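Local coordinates for protein TqaA (Penicillium aethiopicum, PDB 5EJD) that is a fungal nonribosomal peptide synthetase whose C-terminal condensation-like domain probably releases the carrier-bound peptide by cyclisation, at residues A[70-75]-A[159-164]. Sequence-based numbering, arbitrary orientation.
Sequences LNMDRL and EHVVLT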
loop_
_atom_site.group_PDB
_atom_site.type_symbol
_atom_site.label_atom_id
_atom_site.label_comp_id
_atom_site.label_asym_id
_atom_site.label_seq_id
_atom_site.Cartn_x
_atom_site.Cartn_y
_atom_site.Cartn_z
ATOM N N LEU A 70 19.592 1.712 26.902
ATOM C CA LEU A 70 18.214 1.424 26.583
ATOM C C LEU A 70 17.333 1.618 27.790
ATOM O O LEU A 70 17.666 1.182 28.861
ATOM C CB LEU A 70 18.094 -0.005 26.082
ATOM C CG LEU A 70 16.670 -0.460 25.823
ATOM C CD1 LEU A 70 16.015 0.380 24.732
ATOM C CD2 LEU A 70 16.701 -1.920 25.434
ATOM N N ASN A 71 16.184 2.253 27.599
ATOM C CA ASN A 71 15.278 2.525 28.679
ATOM C C ASN A 71 13.931 1.821 28.504
ATOM O O ASN A 71 13.107 2.210 27.693
ATOM C CB ASN A 71 15.077 4.015 28.753
ATOM C CG ASN A 71 14.213 4.409 29.902
ATOM O OD1 ASN A 71 13.314 3.687 30.306
ATOM N ND2 ASN A 71 14.424 5.589 30.382
ATOM N N MET A 72 13.706 0.807 29.309
ATOM C CA MET A 72 12.594 -0.098 29.133
ATOM C C MET A 72 11.267 0.542 29.423
ATOM O O MET A 72 10.288 0.254 28.769
ATOM C CB MET A 72 12.801 -1.329 30.013
ATOM C CG MET A 72 14.053 -2.144 29.649
ATOM S SD MET A 72 13.805 -3.197 28.221
ATOM C CE MET A 72 12.831 -4.511 28.946
ATOM N N ASP A 73 11.221 1.403 30.408
ATOM C CA ASP A 73 9.989 2.124 30.736
ATOM C C ASP A 73 9.565 3.019 29.595
ATOM O O ASP A 73 8.391 3.152 29.313
ATOM C CB ASP A 73 10.168 2.992 32.005
ATOM C CG ASP A 73 10.040 2.188 33.299
ATOM O OD1 ASP A 73 9.425 1.101 33.272
ATOM O OD2 ASP A 73 10.552 2.651 34.346
ATOM N N ARG A 74 10.540 3.656 28.965
ATOM C CA ARG A 74 10.276 4.556 27.892
ATOM C C ARG A 74 9.832 3.797 26.625
ATOM O O ARG A 74 9.001 4.300 25.881
ATOM C CB ARG A 74 11.532 5.371 27.620
ATOM C CG ARG A 74 11.316 6.447 26.601
ATOM C CD ARG A 74 11.093 7.888 27.157
ATOM N NE ARG A 74 10.164 8.400 26.180
ATOM C CZ ARG A 74 8.844 8.457 26.275
ATOM N NH1 ARG A 74 8.196 8.162 27.397
ATOM N NH2 ARG A 74 8.167 8.874 25.204
ATOM N N LEU A 75 10.347 2.591 26.400
ATOM C CA LEU A 75 9.823 1.747 25.349
ATOM C C LEU A 75 8.362 1.427 25.578
ATOM O O LEU A 75 7.568 1.515 24.650
ATOM C CB LEU A 75 10.564 0.421 25.243
ATOM C CG LEU A 75 11.821 0.387 24.420
ATOM C CD1 LEU A 75 12.403 -0.999 24.422
ATOM C CD2 LEU A 75 11.587 0.819 22.989
ATOM N N GLU A 159 20.365 -5.196 27.887
ATOM C CA GLU A 159 21.253 -4.591 26.914
ATOM C C GLU A 159 21.107 -5.241 25.545
ATOM O O GLU A 159 21.789 -4.874 24.594
ATOM C CB GLU A 159 22.705 -4.734 27.372
ATOM C CG GLU A 159 23.006 -4.018 28.677
ATOM C CD GLU A 159 24.503 -3.964 29.030
ATOM O OE1 GLU A 159 25.355 -4.530 28.288
ATOM O OE2 GLU A 159 24.824 -3.334 30.071
ATOM N N HIS A 160 20.246 -6.234 25.465
ATOM C CA HIS A 160 19.927 -6.898 24.228
ATOM C C HIS A 160 18.427 -7.225 24.342
ATOM O O HIS A 160 18.003 -8.066 25.145
ATOM C CB HIS A 160 20.730 -8.172 24.075
ATOM C CG HIS A 160 20.446 -8.909 22.811
ATOM N ND1 HIS A 160 21.122 -10.043 22.437
ATOM C CD2 HIS A 160 19.533 -8.686 21.836
ATOM C CE1 HIS A 160 20.666 -10.471 21.272
ATOM N NE2 HIS A 160 19.703 -9.660 20.882
ATOM N N VAL A 161 17.629 -6.567 23.523
ATOM C CA VAL A 161 16.173 -6.629 23.654
ATOM C C VAL A 161 15.583 -6.780 22.264
ATOM O O VAL A 161 16.127 -6.264 21.303
ATOM C CB VAL A 161 15.730 -5.354 24.283
ATOM C CG1 VAL A 161 14.303 -5.046 23.948
ATOM C CG2 VAL A 161 15.920 -5.439 25.774
ATOM N N VAL A 162 14.514 -7.542 22.132
ATOM C CA VAL A 162 13.772 -7.530 20.902
ATOM C C VAL A 162 12.416 -6.969 21.179
ATOM O O VAL A 162 11.704 -7.457 22.029
ATOM C CB VAL A 162 13.631 -8.894 20.292
ATOM C CG1 VAL A 162 12.780 -8.792 19.040
ATOM C CG2 VAL A 162 15.000 -9.447 19.917
ATOM N N LEU A 163 12.063 -5.936 20.420
ATOM C CA LEU A 163 10.731 -5.356 20.437
ATOM C C LEU A 163 9.970 -5.814 19.196
ATOM O O LEU A 163 10.462 -5.674 18.091
ATOM C CB LEU A 163 10.817 -3.834 20.437
ATOM C CG LEU A 163 9.494 -3.089 20.210
ATOM C CD1 LEU A 163 8.646 -3.098 21.455
ATOM C CD2 LEU A 163 9.805 -1.676 19.816
ATOM N N THR A 164 8.721 -6.193 19.391
ATOM C CA THR A 164 7.891 -6.689 18.334
ATOM C C THR A 164 6.556 -5.954 18.277
ATOM O O THR A 164 5.919 -5.718 19.288
ATOM C CB THR A 164 7.734 -8.173 18.591
ATOM O OG1 THR A 164 8.850 -8.827 17.978
ATOM C CG2 THR A 164 6.491 -8.730 18.087
#
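V161 is the bump of this contact. Its side chain rises from the strand into a hollow lined by L70, M72 and L75. The two methyls of V161 split the work. CG2 meets L70 CD2 at 3.6 Å and M72 SD at 3.9 Å. CG1 looks to L75 instead, a looser fit with L75 CD1 at 4.5 Å. L70 points at the strand from its CB. With CG anti to the backbone N (chi1 175°), the chain extends that way and CD2 comes against V161. M72 starts off pointing past the strand, but its chain bends at chi2 (-79°), and SD comes back to the valine. L75 sits one helical turn after N71 and spans two strand residues that face the same way. While its CD1 turns to V161, its CD2 faces L163 CD2 loosely, at 4.4 Å. In the condensation domain, which has the chloramphenicol-acetyltransferase-like fold, this is the start of helix 72-85 lying against one face of a mixed sheet, on strand 160-168. The contact lies away from the phosphopantetheine pocket. N71 is the N-cap of that helix. Its OD1 accepts from R74 N at 3.1 Å, with the donor above the carbonyl plane. L152 of the neighbouring strand 149-154 also touches M72, L75 and V161. From helix 177-188, F184 packs on both L75 and L163, and Y188 touches L70 and L75.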